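Local coordinates for tRNA endonuclease VMS1 (PDB 5WHG), which cleaves polypeptidyl-tRNAs as an endonuclease downstream of ribosome-associated quality control, releasing incompletely made polypeptides for degradation, at residues A[21-26]-A[361-366]; A[177-182]-A[341-346]; A[71-76]-A[304-309]; A[215-220]-A[253-258]. All coordinates share one frame; numbering follows the deposited sequence.

Contact 1 of 4, residues A[21-26]-A[361-366]; sequences DLYIFD and LSYLKI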
loop_
_atom_site.group_PDB
_atom_site.type_symbol
_atom_site.label_atom_id
_atom_site.label_comp_id
_atom_site.label_asym_id
_atom_site.label_seq_id
_atom_site.Cartn_x
_atom_site.Cartn_y
_atom_site.Cartn_z
ATOM N N ASP A 21 -5.043 -17.035 3.268
ATOM C CA ASP A 21 -5.514 -17.320 1.921
ATOM C C ASP A 21 -6.250 -16.130 1.298
ATOM O O ASP A 21 -6.966 -16.302 0.301
ATOM C CB ASP A 21 -6.435 -18.553 1.922
ATOM C CG ASP A 21 -5.846 -19.756 2.668
ATOM O OD1 ASP A 21 -4.609 -19.948 2.654
ATOM O OD2 ASP A 21 -6.639 -20.523 3.262
ATOM N N LEU A 22 -6.083 -14.932 1.863
ATOM C CA LEU A 22 -6.923 -13.794 1.527
ATOM C C LEU A 22 -6.110 -12.555 1.182
ATOM O O LEU A 22 -6.694 -11.479 0.993
ATOM C CB LEU A 22 -7.880 -13.483 2.686
ATOM C CG LEU A 22 -8.945 -14.555 2.934
ATOM C CD1 LEU A 22 -9.767 -14.250 4.180
ATOM C CD2 LEU A 22 -9.855 -14.723 1.714
ATOM N N TYR A 23 -4.786 -12.672 1.111
ATOM C CA TYR A 23 -3.958 -11.531 0.743
ATOM C C TYR A 23 -4.195 -11.170 -0.720
ATOM O O TYR A 23 -3.953 -11.983 -1.619
ATOM C CB TYR A 23 -2.484 -11.834 0.986
ATOM C CG TYR A 23 -1.585 -10.625 0.835
ATOM C CD1 TYR A 23 -1.694 -9.542 1.695
ATOM C CD2 TYR A 23 -0.623 -10.570 -0.158
ATOM C CE1 TYR A 23 -0.874 -8.446 1.563
ATOM C CE2 TYR A 23 0.204 -9.469 -0.293
ATOM C CZ TYR A 23 0.073 -8.417 0.568
ATOM O OH TYR A 23 0.892 -7.330 0.432
ATOM N N ILE A 24 -4.637 -9.933 -0.953
ATOM C CA ILE A 24 -5.063 -9.503 -2.274
ATOM C C ILE A 24 -3.971 -9.636 -3.338
ATOM O O ILE A 24 -4.286 -9.803 -4.521
ATOM C CB ILE A 24 -5.594 -8.062 -2.153
ATOM C CG1 ILE A 24 -6.923 -8.080 -1.393
ATOM C CG2 ILE A 24 -5.774 -7.426 -3.516
ATOM C CD1 ILE A 24 -7.279 -6.749 -0.780
ATOM N N PHE A 25 -2.693 -9.624 -2.954
ATOM C CA PHE A 25 -1.605 -9.704 -3.924
ATOM C C PHE A 25 -0.977 -11.094 -4.018
ATOM O O PHE A 25 0.107 -11.239 -4.593
ATOM C CB PHE A 25 -0.543 -8.658 -3.597
ATOM C CG PHE A 25 -1.074 -7.253 -3.582
ATOM C CD1 PHE A 25 -1.608 -6.691 -4.738
ATOM C CD2 PHE A 25 -1.060 -6.501 -2.418
ATOM C CE1 PHE A 25 -2.104 -5.403 -4.741
ATOM C CE2 PHE A 25 -1.555 -5.209 -2.413
ATOM C CZ PHE A 25 -2.071 -4.657 -3.577
ATOM N N ASP A 26 -1.648 -12.116 -3.486
ATOM C CA ASP A 26 -1.097 -13.461 -3.425
ATOM C C ASP A 26 -2.223 -14.487 -3.295
ATOM O O ASP A 26 -2.103 -15.461 -2.549
ATOM C CB ASP A 26 -0.115 -13.562 -2.255
ATOM C CG ASP A 26 0.755 -14.809 -2.310
ATOM O OD1 ASP A 26 0.655 -15.574 -3.299
ATOM O OD2 ASP A 26 1.539 -15.013 -1.351
ATOM N N LEU A 361 -5.822 -2.827 4.487
ATOM C CA LEU A 361 -6.144 -2.590 3.079
ATOM C C LEU A 361 -5.897 -3.802 2.183
ATOM O O LEU A 361 -6.528 -3.921 1.122
ATOM C CB LEU A 361 -5.324 -1.422 2.520
ATOM C CG LEU A 361 -5.578 0.034 2.919
ATOM C CD1 LEU A 361 -4.299 0.848 2.728
ATOM C CD2 LEU A 361 -6.703 0.627 2.089
ATOM N N SER A 362 -5.009 -4.704 2.579
ATOM C CA SER A 362 -4.453 -5.668 1.652
ATOM C C SER A 362 -5.015 -7.076 1.815
ATOM O O SER A 362 -4.598 -7.981 1.080
ATOM C CB SER A 362 -2.924 -5.675 1.790
ATOM O OG SER A 362 -2.532 -6.007 3.113
ATOM N N TYR A 363 -5.956 -7.294 2.733
ATOM C CA TYR A 363 -6.595 -8.596 2.912
ATOM C C TYR A 363 -8.088 -8.471 2.651
ATOM O O TYR A 363 -8.729 -7.510 3.097
ATOM C CB TYR A 363 -6.372 -9.163 4.320
ATOM C CG TYR A 363 -4.965 -9.647 4.559
ATOM C CD1 TYR A 363 -3.962 -8.759 4.955
ATOM C CD2 TYR A 363 -4.633 -10.995 4.404
ATOM C CE1 TYR A 363 -2.670 -9.192 5.173
ATOM C CE2 TYR A 363 -3.337 -11.444 4.630
ATOM C CZ TYR A 363 -2.362 -10.533 5.007
ATOM O OH TYR A 363 -1.074 -10.954 5.228
ATOM N N LEU A 364 -8.644 -9.442 1.930
ATOM C CA LEU A 364 -10.082 -9.423 1.716
ATOM C C LEU A 364 -10.798 -9.569 3.056
ATOM O O LEU A 364 -10.271 -10.152 4.004
ATOM C CB LEU A 364 -10.497 -10.533 0.753
ATOM C CG LEU A 364 -9.980 -10.461 -0.682
ATOM C CD1 LEU A 364 -10.506 -11.637 -1.477
ATOM C CD2 LEU A 364 -10.344 -9.135 -1.368
ATOM N N LYS A 365 -11.995 -8.998 3.149
ATOM C CA LYS A 365 -12.828 -9.143 4.337
ATOM C C LYS A 365 -14.061 -9.981 4.023
ATOM O O LYS A 365 -14.638 -9.870 2.938
ATOM C CB LYS A 365 -13.260 -7.784 4.891
ATOM C CG LYS A 365 -12.246 -7.180 5.799
ATOM C CD LYS A 365 -12.922 -6.503 6.965
ATOM C CE LYS A 365 -13.613 -5.246 6.515
ATOM N NZ LYS A 365 -12.606 -4.248 6.058
ATOM N N ILE A 366 -14.457 -10.822 4.973
ATOM C CA ILE A 366 -15.682 -11.605 4.853
ATOM C C ILE A 366 -16.793 -10.841 5.557
ATOM O O ILE A 366 -16.731 -10.622 6.770
ATOM C CB ILE A 366 -15.514 -13.009 5.454
ATOM C CG1 ILE A 366 -14.397 -13.775 4.737
ATOM C CG2 ILE A 366 -16.827 -13.791 5.379
ATOM C CD1 ILE A 366 -14.248 -15.221 5.205
#

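Contact 2 of 4, residues A[177-182]-A[341-346]; sequences AIYKSL and SFPFTT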
loop_
_atom_site.group_PDB
_atom_site.type_symbol
_atom_site.label_atom_id
_atom_site.label_comp_id
_atom_site.label_asym_id
_atom_site.label_seq_id
_atom_site.Cartn_x
_atom_site.Cartn_y
_atom_site.Cartn_z
ATOM N N ALA A 177 -15.079 -8.815 0.531
ATOM C CA ALA A 177 -15.074 -7.373 0.330
ATOM C C ALA A 177 -13.642 -6.874 0.200
ATOM O O ALA A 177 -12.741 -7.376 0.883
ATOM C CB ALA A 177 -15.773 -6.657 1.489
ATOM N N ILE A 178 -13.442 -5.891 -0.686
ATOM C CA ILE A 178 -12.148 -5.250 -0.910
ATOM C C ILE A 178 -12.365 -3.738 -1.015
ATOM O O ILE A 178 -13.380 -3.286 -1.555
ATOM C CB ILE A 178 -11.466 -5.809 -2.179
ATOM C CG1 ILE A 178 -10.083 -5.191 -2.384
ATOM C CG2 ILE A 178 -12.308 -5.531 -3.412
ATOM C CD1 ILE A 178 -9.305 -5.840 -3.517
ATOM N N TYR A 179 -11.417 -2.954 -0.489
ATOM C CA TYR A 179 -11.579 -1.498 -0.441
ATOM C C TYR A 179 -11.491 -0.870 -1.832
ATOM O O TYR A 179 -10.542 -1.128 -2.582
ATOM C CB TYR A 179 -10.521 -0.860 0.458
ATOM C CG TYR A 179 -10.839 -0.863 1.924
ATOM C CD1 TYR A 179 -11.806 -0.023 2.438
ATOM C CD2 TYR A 179 -10.160 -1.690 2.801
ATOM C CE1 TYR A 179 -12.108 -0.012 3.793
ATOM C CE2 TYR A 179 -10.455 -1.695 4.165
ATOM C CZ TYR A 179 -11.433 -0.851 4.655
ATOM O OH TYR A 179 -11.737 -0.840 6.009
ATOM N N LYS A 180 -12.467 -0.009 -2.154
ATOM C CA LYS A 180 -12.477 0.671 -3.452
ATOM C C LYS A 180 -11.228 1.517 -3.657
ATOM O O LYS A 180 -10.746 1.651 -4.791
ATOM C CB LYS A 180 -13.723 1.549 -3.580
ATOM C CG LYS A 180 -15.002 0.794 -3.858
ATOM C CD LYS A 180 -16.235 1.544 -3.367
ATOM C CE LYS A 180 -16.551 2.763 -4.213
ATOM N NZ LYS A 180 -17.907 3.299 -3.885
ATOM N N SER A 181 -10.697 2.093 -2.572
ATOM C CA SER A 181 -9.492 2.908 -2.636
ATOM C C SER A 181 -8.310 2.187 -3.276
ATOM O O SER A 181 -7.409 2.841 -3.814
ATOM C CB SER A 181 -9.115 3.360 -1.231
ATOM O OG SER A 181 -10.120 4.205 -0.720
ATOM N N LEU A 182 -8.280 0.848 -3.221
ATOM C CA LEU A 182 -7.139 0.110 -3.760
ATOM C C LEU A 182 -7.090 0.154 -5.277
ATOM O O LEU A 182 -6.015 -0.043 -5.854
ATOM C CB LEU A 182 -7.174 -1.353 -3.320
ATOM C CG LEU A 182 -6.627 -1.805 -1.967
ATOM C CD1 LEU A 182 -6.487 -3.316 -1.998
ATOM C CD2 LEU A 182 -5.289 -1.143 -1.652
ATOM N N SER A 341 -6.978 9.185 0.676
ATOM C CA SER A 341 -7.204 8.939 2.089
ATOM C C SER A 341 -7.163 7.448 2.405
ATOM O O SER A 341 -7.357 6.588 1.541
ATOM C CB SER A 341 -8.555 9.493 2.516
ATOM O OG SER A 341 -8.484 10.893 2.589
ATOM N N PHE A 342 -6.911 7.154 3.669
ATOM C CA PHE A 342 -7.196 5.830 4.200
ATOM C C PHE A 342 -8.705 5.675 4.376
ATOM O O PHE A 342 -9.333 6.509 5.035
ATOM C CB PHE A 342 -6.498 5.625 5.545
ATOM C CG PHE A 342 -5.004 5.459 5.454
ATOM C CD1 PHE A 342 -4.441 4.200 5.303
ATOM C CD2 PHE A 342 -4.159 6.553 5.568
ATOM C CE1 PHE A 342 -3.065 4.025 5.262
ATOM C CE2 PHE A 342 -2.765 6.393 5.515
ATOM C CZ PHE A 342 -2.223 5.129 5.370
ATOM N N PRO A 343 -9.321 4.634 3.818
ATOM C CA PRO A 343 -10.780 4.485 3.952
ATOM C C PRO A 343 -11.234 3.992 5.325
ATOM O O PRO A 343 -12.294 3.375 5.449
ATOM C CB PRO A 343 -11.122 3.474 2.852
ATOM C CG PRO A 343 -9.891 2.660 2.722
ATOM C CD PRO A 343 -8.743 3.616 2.922
ATOM N N PHE A 344 -10.459 4.264 6.365
ATOM C CA PHE A 344 -10.828 3.866 7.716
ATOM C C PHE A 344 -10.022 4.710 8.682
ATOM O O PHE A 344 -8.921 5.155 8.353
ATOM C CB PHE A 344 -10.555 2.383 7.956
ATOM C CG PHE A 344 -9.291 1.926 7.332
ATOM C CD1 PHE A 344 -8.075 2.184 7.945
ATOM C CD2 PHE A 344 -9.308 1.289 6.101
ATOM C CE1 PHE A 344 -6.893 1.793 7.350
ATOM C CE2 PHE A 344 -8.137 0.890 5.500
ATOM C CZ PHE A 344 -6.920 1.142 6.124
ATOM N N THR A 345 -10.568 4.928 9.876
ATOM C CA THR A 345 -9.825 5.705 10.858
ATOM C C THR A 345 -8.549 4.978 11.260
ATOM O O THR A 345 -8.447 3.749 11.177
ATOM C CB THR A 345 -10.664 5.987 12.096
ATOM O OG1 THR A 345 -10.966 4.746 12.740
ATOM C CG2 THR A 345 -11.942 6.696 11.705
ATOM N N THR A 346 -7.571 5.762 11.699
ATOM C CA THR A 346 -6.262 5.249 12.071
ATOM C C THR A 346 -5.766 5.996 13.297
ATOM O O THR A 346 -6.233 7.093 13.610
ATOM C CB THR A 346 -5.268 5.385 10.918
ATOM O OG1 THR A 346 -5.444 6.664 10.301
ATOM C CG2 THR A 346 -5.520 4.299 9.886
#

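Contact 3 of 4, residues A[71-76]-A[304-309]; sequences NVKRNL and EPYLSK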
loop_
_atom_site.group_PDB
_atom_site.type_symbol
_atom_site.label_atom_id
_atom_site.label_comp_id
_atom_site.label_asym_id
_atom_site.label_seq_id
_atom_site.Cartn_x
_atom_site.Cartn_y
_atom_site.Cartn_z
ATOM N N ASN A 71 17.806 -6.320 -5.160
ATOM C CA ASN A 71 17.691 -6.000 -6.577
ATOM C C ASN A 71 16.393 -5.263 -6.883
ATOM O O ASN A 71 16.376 -4.346 -7.712
ATOM C CB ASN A 71 17.796 -7.271 -7.403
ATOM C CG ASN A 71 19.207 -7.599 -7.739
ATOM O OD1 ASN A 71 19.964 -6.729 -8.152
ATOM N ND2 ASN A 71 19.588 -8.849 -7.548
ATOM N N VAL A 72 15.291 -5.663 -6.240
ATOM C CA VAL A 72 14.068 -4.866 -6.301
ATOM C C VAL A 72 14.351 -3.457 -5.805
ATOM O O VAL A 72 14.028 -2.463 -6.468
ATOM C CB VAL A 72 12.944 -5.526 -5.479
ATOM C CG1 VAL A 72 11.864 -4.511 -5.181
ATOM C CG2 VAL A 72 12.342 -6.706 -6.210
ATOM N N LYS A 73 14.960 -3.363 -4.622
ATOM C CA LYS A 73 15.321 -2.070 -4.053
ATOM C C LYS A 73 16.225 -1.288 -5.003
ATOM O O LYS A 73 15.951 -0.128 -5.325
ATOM C CB LYS A 73 16.002 -2.296 -2.703
ATOM C CG LYS A 73 15.633 -1.339 -1.603
ATOM C CD LYS A 73 15.907 -2.004 -0.273
ATOM C CE LYS A 73 15.642 -1.074 0.886
ATOM N NZ LYS A 73 16.325 -1.563 2.130
ATOM N N ARG A 74 17.295 -1.925 -5.493
ATOM C CA ARG A 74 18.211 -1.232 -6.394
ATOM C C ARG A 74 17.482 -0.677 -7.612
ATOM O O ARG A 74 17.759 0.442 -8.049
ATOM C CB ARG A 74 19.343 -2.162 -6.836
ATOM C CG ARG A 74 19.638 -2.040 -8.319
ATOM C CD ARG A 74 21.046 -2.384 -8.705
ATOM N NE ARG A 74 21.168 -2.302 -10.155
ATOM C CZ ARG A 74 22.295 -2.525 -10.813
ATOM N NH1 ARG A 74 23.390 -2.835 -10.140
ATOM N NH2 ARG A 74 22.325 -2.437 -12.137
ATOM N N ASN A 75 16.544 -1.438 -8.171
ATOM C CA ASN A 75 15.948 -1.017 -9.432
ATOM C C ASN A 75 14.839 0.003 -9.213
ATOM O O ASN A 75 14.710 0.952 -9.993
ATOM C CB ASN A 75 15.431 -2.228 -10.208
ATOM C CG ASN A 75 15.035 -1.874 -11.630
ATOM O OD1 ASN A 75 15.559 -0.923 -12.221
ATOM N ND2 ASN A 75 14.102 -2.630 -12.186
ATOM N N LEU A 76 14.027 -0.174 -8.163
ATOM C CA LEU A 76 13.070 0.864 -7.786
ATOM C C LEU A 76 13.770 2.189 -7.540
ATOM O O LEU A 76 13.314 3.233 -8.010
ATOM C CB LEU A 76 12.299 0.446 -6.540
ATOM C CG LEU A 76 11.282 -0.674 -6.706
ATOM C CD1 LEU A 76 10.824 -1.143 -5.344
ATOM C CD2 LEU A 76 10.118 -0.170 -7.521
ATOM N N GLU A 304 11.759 9.942 -3.614
ATOM C CA GLU A 304 11.233 10.301 -4.931
ATOM C C GLU A 304 11.252 9.160 -5.949
ATOM O O GLU A 304 10.241 8.983 -6.651
ATOM C CB GLU A 304 12.014 11.537 -5.408
ATOM C CG GLU A 304 11.725 12.060 -6.823
ATOM C CD GLU A 304 12.449 13.396 -7.088
ATOM O OE1 GLU A 304 11.809 14.346 -7.597
ATOM O OE2 GLU A 304 13.655 13.505 -6.757
ATOM N N PRO A 305 12.327 8.368 -6.100
ATOM C CA PRO A 305 12.264 7.278 -7.097
ATOM C C PRO A 305 11.187 6.263 -6.779
ATOM O O PRO A 305 10.478 5.816 -7.690
ATOM C CB PRO A 305 13.667 6.654 -7.040
ATOM C CG PRO A 305 14.535 7.698 -6.440
ATOM C CD PRO A 305 13.678 8.492 -5.513
ATOM N N TYR A 306 11.064 5.890 -5.497
ATOM C CA TYR A 306 9.966 5.031 -5.033
ATOM C C TYR A 306 8.592 5.637 -5.317
ATOM O O TYR A 306 7.687 4.932 -5.780
ATOM C CB TYR A 306 10.079 4.785 -3.530
ATOM C CG TYR A 306 11.245 3.974 -3.057
ATOM C CD1 TYR A 306 11.378 2.644 -3.419
ATOM C CD2 TYR A 306 12.183 4.517 -2.202
ATOM C CE1 TYR A 306 12.421 1.885 -2.967
ATOM C CE2 TYR A 306 13.227 3.757 -1.733
ATOM C CZ TYR A 306 13.342 2.440 -2.126
ATOM O OH TYR A 306 14.374 1.659 -1.665
ATOM N N LEU A 307 8.401 6.932 -4.973
ATOM C CA LEU A 307 7.086 7.578 -5.066
ATOM C C LEU A 307 6.590 7.678 -6.507
ATOM O O LEU A 307 5.384 7.576 -6.757
ATOM C CB LEU A 307 7.114 8.971 -4.420
ATOM C CG LEU A 307 7.273 8.949 -2.879
ATOM C CD1 LEU A 307 7.502 10.341 -2.217
ATOM C CD2 LEU A 307 6.092 8.241 -2.229
ATOM N N SER A 308 7.485 7.844 -7.472
ATOM C CA SER A 308 7.011 7.936 -8.846
ATOM C C SER A 308 6.608 6.583 -9.413
ATOM O O SER A 308 5.855 6.540 -10.388
ATOM C CB SER A 308 8.073 8.595 -9.717
ATOM O OG SER A 308 9.274 7.871 -9.621
ATOM N N LYS A 309 7.021 5.484 -8.783
ATOM C CA LYS A 309 6.602 4.142 -9.180
ATOM C C LYS A 309 5.499 3.544 -8.294
ATOM O O LYS A 309 5.174 2.360 -8.456
ATOM C CB LYS A 309 7.805 3.188 -9.187
ATOM C CG LYS A 309 8.993 3.667 -10.009
ATOM C CD LYS A 309 10.197 2.768 -9.770
ATOM C CE LYS A 309 11.328 3.040 -10.763
ATOM N NZ LYS A 309 12.079 4.285 -10.428
#

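Contact 4 of 4, residues A[215-220]-A[253-258]; sequences GGHFAG and TFHRYT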
loop_
_atom_site.group_PDB
_atom_site.type_symbol
_atom_site.label_atom_id
_atom_site.label_comp_id
_atom_site.label_asym_id
_atom_site.label_seq_id
_atom_site.Cartn_x
_atom_site.Cartn_y
_atom_site.Cartn_z
ATOM N N GLY A 215 -0.477 15.902 15.136
ATOM C CA GLY A 215 -0.020 16.195 16.484
ATOM C C GLY A 215 1.484 16.195 16.625
ATOM O O GLY A 215 2.001 15.827 17.684
ATOM N N GLY A 216 2.209 16.591 15.582
ATOM C CA GLY A 216 3.649 16.667 15.655
ATOM C C GLY A 216 4.355 15.372 15.340
ATOM O O GLY A 216 5.591 15.368 15.255
ATOM N N HIS A 217 3.604 14.283 15.151
ATOM C CA HIS A 217 4.142 12.971 14.814
ATOM C C HIS A 217 4.017 12.702 13.323
ATOM O O HIS A 217 3.018 13.065 12.684
ATOM C CB HIS A 217 3.423 11.844 15.568
ATOM C CG HIS A 217 3.479 11.969 17.057
ATOM N ND1 HIS A 217 4.563 11.550 17.801
ATOM C CD2 HIS A 217 2.575 12.452 17.945
ATOM C CE1 HIS A 217 4.330 11.784 19.081
ATOM N NE2 HIS A 217 3.130 12.328 19.195
ATOM N N PHE A 218 5.023 12.018 12.788
ATOM C CA PHE A 218 5.031 11.549 11.414
ATOM C C PHE A 218 5.458 10.091 11.406
ATOM O O PHE A 218 6.302 9.684 12.210
ATOM C CB PHE A 218 5.989 12.390 10.559
ATOM C CG PHE A 218 6.225 11.837 9.199
ATOM C CD1 PHE A 218 5.319 12.095 8.159
ATOM C CD2 PHE A 218 7.347 11.054 8.936
ATOM C CE1 PHE A 218 5.538 11.585 6.864
ATOM C CE2 PHE A 218 7.573 10.532 7.638
ATOM C CZ PHE A 218 6.663 10.802 6.602
ATOM N N ALA A 219 4.846 9.310 10.519
ATOM C CA ALA A 219 5.335 7.994 10.114
ATOM C C ALA A 219 5.072 7.810 8.621
ATOM O O ALA A 219 3.951 8.029 8.154
ATOM C CB ALA A 219 4.669 6.872 10.905
ATOM N N GLY A 220 6.107 7.425 7.875
ATOM C CA GLY A 220 5.950 7.080 6.481
ATOM C C GLY A 220 6.636 5.762 6.181
ATOM O O GLY A 220 7.547 5.335 6.895
ATOM N N THR A 253 10.047 7.428 11.014
ATOM C CA THR A 253 9.162 8.106 11.964
ATOM C C THR A 253 9.976 9.098 12.776
ATOM O O THR A 253 11.008 8.730 13.344
ATOM C CB THR A 253 8.454 7.144 12.939
ATOM O OG1 THR A 253 9.415 6.544 13.804
ATOM C CG2 THR A 253 7.754 6.042 12.215
ATOM N N PHE A 254 9.496 10.340 12.858
ATOM C CA PHE A 254 10.049 11.334 13.771
ATOM C C PHE A 254 8.926 12.185 14.358
ATOM O O PHE A 254 7.758 12.059 13.978
ATOM C CB PHE A 254 11.085 12.209 13.071
ATOM C CG PHE A 254 10.692 12.629 11.696
ATOM C CD1 PHE A 254 9.762 13.633 11.498
ATOM C CD2 PHE A 254 11.279 12.038 10.587
ATOM C CE1 PHE A 254 9.417 14.024 10.205
ATOM C CE2 PHE A 254 10.939 12.426 9.291
ATOM C CZ PHE A 254 10.011 13.417 9.106
ATOM N N HIS A 255 9.291 13.058 15.304
ATOM C CA HIS A 255 8.340 13.953 15.958
ATOM C C HIS A 255 8.953 15.330 16.177
ATOM O O HIS A 255 10.142 15.457 16.475
ATOM C CB HIS A 255 7.878 13.398 17.318
ATOM C CG HIS A 255 7.369 14.447 18.271
ATOM N ND1 HIS A 255 6.078 14.930 18.236
ATOM C CD2 HIS A 255 7.981 15.096 19.288
ATOM C CE1 HIS A 255 5.919 15.830 19.190
ATOM N NE2 HIS A 255 7.061 15.953 19.839
ATOM N N ARG A 256 8.115 16.362 16.063
ATOM C CA ARG A 256 8.464 17.716 16.488
ATOM C C ARG A 256 7.280 18.367 17.177
ATOM O O ARG A 256 6.179 18.397 16.619
ATOM C CB ARG A 256 8.871 18.608 15.313
ATOM C CG ARG A 256 10.330 18.568 14.946
ATOM C CD ARG A 256 10.664 19.768 14.082
ATOM N NE ARG A 256 11.795 19.500 13.212
ATOM C CZ ARG A 256 13.053 19.425 13.625
ATOM N NH1 ARG A 256 13.345 19.593 14.908
ATOM N NH2 ARG A 256 14.016 19.166 12.750
ATOM N N TYR A 257 7.517 18.914 18.367
ATOM C CA TYR A 257 6.591 19.879 18.934
ATOM C C TYR A 257 6.483 21.088 17.997
ATOM O O TYR A 257 7.349 21.328 17.146
ATOM C CB TYR A 257 7.053 20.303 20.335
ATOM C CG TYR A 257 7.442 19.156 21.277
ATOM C CD1 TYR A 257 6.497 18.505 22.067
ATOM C CD2 TYR A 257 8.758 18.747 21.392
ATOM C CE1 TYR A 257 6.857 17.462 22.940
ATOM C CE2 TYR A 257 9.131 17.714 22.249
ATOM C CZ TYR A 257 8.180 17.069 23.020
ATOM O OH TYR A 257 8.574 16.039 23.865
ATOM N N THR A 258 5.394 21.842 18.132
ATOM C CA THR A 258 5.193 23.039 17.305
ATOM C C THR A 258 5.042 24.303 18.163
ATOM O O THR A 258 4.901 25.418 17.649
ATOM C CB THR A 258 3.955 22.903 16.403
ATOM O OG1 THR A 258 2.778 23.203 17.161
ATOM C CG2 THR A 258 3.846 21.480 15.840
#

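Contact 1 of 4, residues A[21-26]-A[361-366]
Tyr23 and Tyr363 face each other at a single beta bridge, whose two nearly straight backbone bonds run from Ile24 N to Ser362 O (2.8 Å) and from Leu364 N to Leu22 O (3.0 Å). Tyr23 CB lies 3.8 Å from Tyr363 CE2. Because CG is anti to the backbone N (chi1 -171°), the ring swings across its neighbour: CD1 stands over one face of the Tyr363 ring, offset toward the rim and 3.5 Å from Tyr363 CZ, with the planes at 59°. CE1 then meets Ser362 OG at the edge of the Tyr23 ring (3.3 Å), an OG that bonds to Trp358 O. The hydroxyl reaches His225 O, so tyrosine suits a buried site with a polar far end. Beside it, Ile24 CG1 packs on Leu364 CD2 (3.6 Å), and both residues rest on Ile178. The arrangement is an isolated bridge fastening the N-terminal loop to the link from helix 351-362 into outer strand 365-366 of the antiparallel sheet.

Contact 2 of 4, residues A[177-182]-A[341-346]
This is a side-chain contact near the surface, in which Tyr179, the last residue of strand 176-179, and Ser181 in the short 3-10 turn that follows meet Pro343 and Phe344 in the loop between strand 339-340 and helix 351-362. It thereby joins the four-stranded antiparallel sheet to the border of the five-stranded mixed sheet. The Tyr179 ring receives both partners over the same face. The compact, rigid proline ring sets its carbons against the aromatic face, Pro343 CG lying 3.3 Å from Tyr179 CD1 and CB 3.6 Å from that same atom. Phe344 approaches nearer the hydroxyl end, its CD2 3.3 Å from Tyr179 CZ, and the two ring planes meet obliquely at 53°. Phe344 CG sits between its own backbone N and carbonyl carbon (chi1 39°), which brings the ring up to the tyrosine. Ser181, small enough to fit beside the proline, places OG 3.8 Å from Pro343 CG. The Tyr179 hydroxyl bonds to Glu360 of helix 351-362, on which Phe344 also packs. Cutting Tyr179 back to an alanine is likely to open a gap beside Pro343 and Phe344 and cost Glu360 its bond to the hydroxyl. The chemistry is thus apolar between the two segments, while the one polar group at the ring's end is satisfied by a neighbouring helix.

Contact 3 of 4, residues A[71-76]-A[304-309]
Leu76 and Tyr306 bring two helical segments together almost at a right angle: the axes of 71-76 and 304-308 cross at 91° with 10.1 Å between them, and the two CA atoms of this pair are 5.9 Å apart. Leu76 lays its CB 3.9 Å from Tyr306 CE1, with the leucine set athwart the tyrosine. Farther out, Lys73 CG approaches the edge of the tyrosine ring, 3.3 Å from Tyr306 OH. Lysine suits this margin, since its aliphatic part can pack while the amine extends beyond. Leu76 O at the helix terminus accepts a bond from Lys309 NZ (2.9 Å), and the same carbonyl oxygen lies 3.6 Å from Pro305 CB. A bend at the end of the Lys309 chain (chi4 76°) turns the amine toward this oxygen, while Lys309 CD packs on Leu76 CD2 (3.7 Å). A positive charge here probably interacts well with the negative end of the helix dipole. The Tyr306 hydroxyl bonds to Glu250 of strand 247-255. Leu76 and Tyr306 both rest on Ile207 of strand 207-214, so helix 66-76, which carries the zinc ligand His68, is docked against helix 304-308 and the mixed sheet.

Contact 4 of 4, residues A[215-220]-A[253-258]
Gly216 O is approached by several groups from the end of the facing strand and the residue after it, and accepts a bond from Arg256 N (2.8 Å). His255 adds a CA-H contact to Gly216 O, with His255 CA 3.2 Å away. The distance from Gly216 O to His255 ND1 is 3.1 Å. Glycine suits position 216, because its positive phi and the nearness of Arg256 O leave no place for a side chain. Farther along the antiparallel pair, Phe218 N bonds to Phe254 O (3.0 Å), whereas the return bond from Phe254 N to Phe218 O is weak. With CG opposite the backbone N (chi1 170°), the Phe218 ring is carried over to Phe254, CD2 sitting over a face and 3.6 Å from Phe254 CZ; the rings, 21° from parallel, scarcely overlap. Helix 292-302 covers both. On the other side His255 ND1 stands over one face of the His217 ring, 3.7 Å from His217 CE1. Replacing His217 with an alanine is likely to leave the His255 imidazole less restrained, though Tyr257 would still touch it. Ala219 CB meets Thr253 CG2 (3.5 Å). The chemistry implies a sheet edge with few sound backbone bonds, reinforced by ring contacts, apolar under the helix and more polar at the histidines.

From the N terminus, the loop at 21-26 waits for almost the whole chain before contact 1 closes it on 361-366, so the other three contacts are nested within. Helix segment 71-76 is met in contact 3 by 304-309, and the strand end and 3-10 turn at 177-182 in contact 2 by 341-346; these two loops cross. Contact 4, the shortest, is nested inside all the others. Contacts 1 and 2 touch, tying the antiparallel sheet to the N-terminal loop, helix 351-362 and the loop after strand 339-340. Contact 3 docks helix 66-76 on the mixed sheet; contact 4 pairs that sheet's outer strand 247-255 with 217-224. This chain is one piece of the protein, whose VLRF1 domain mediates 60S binding.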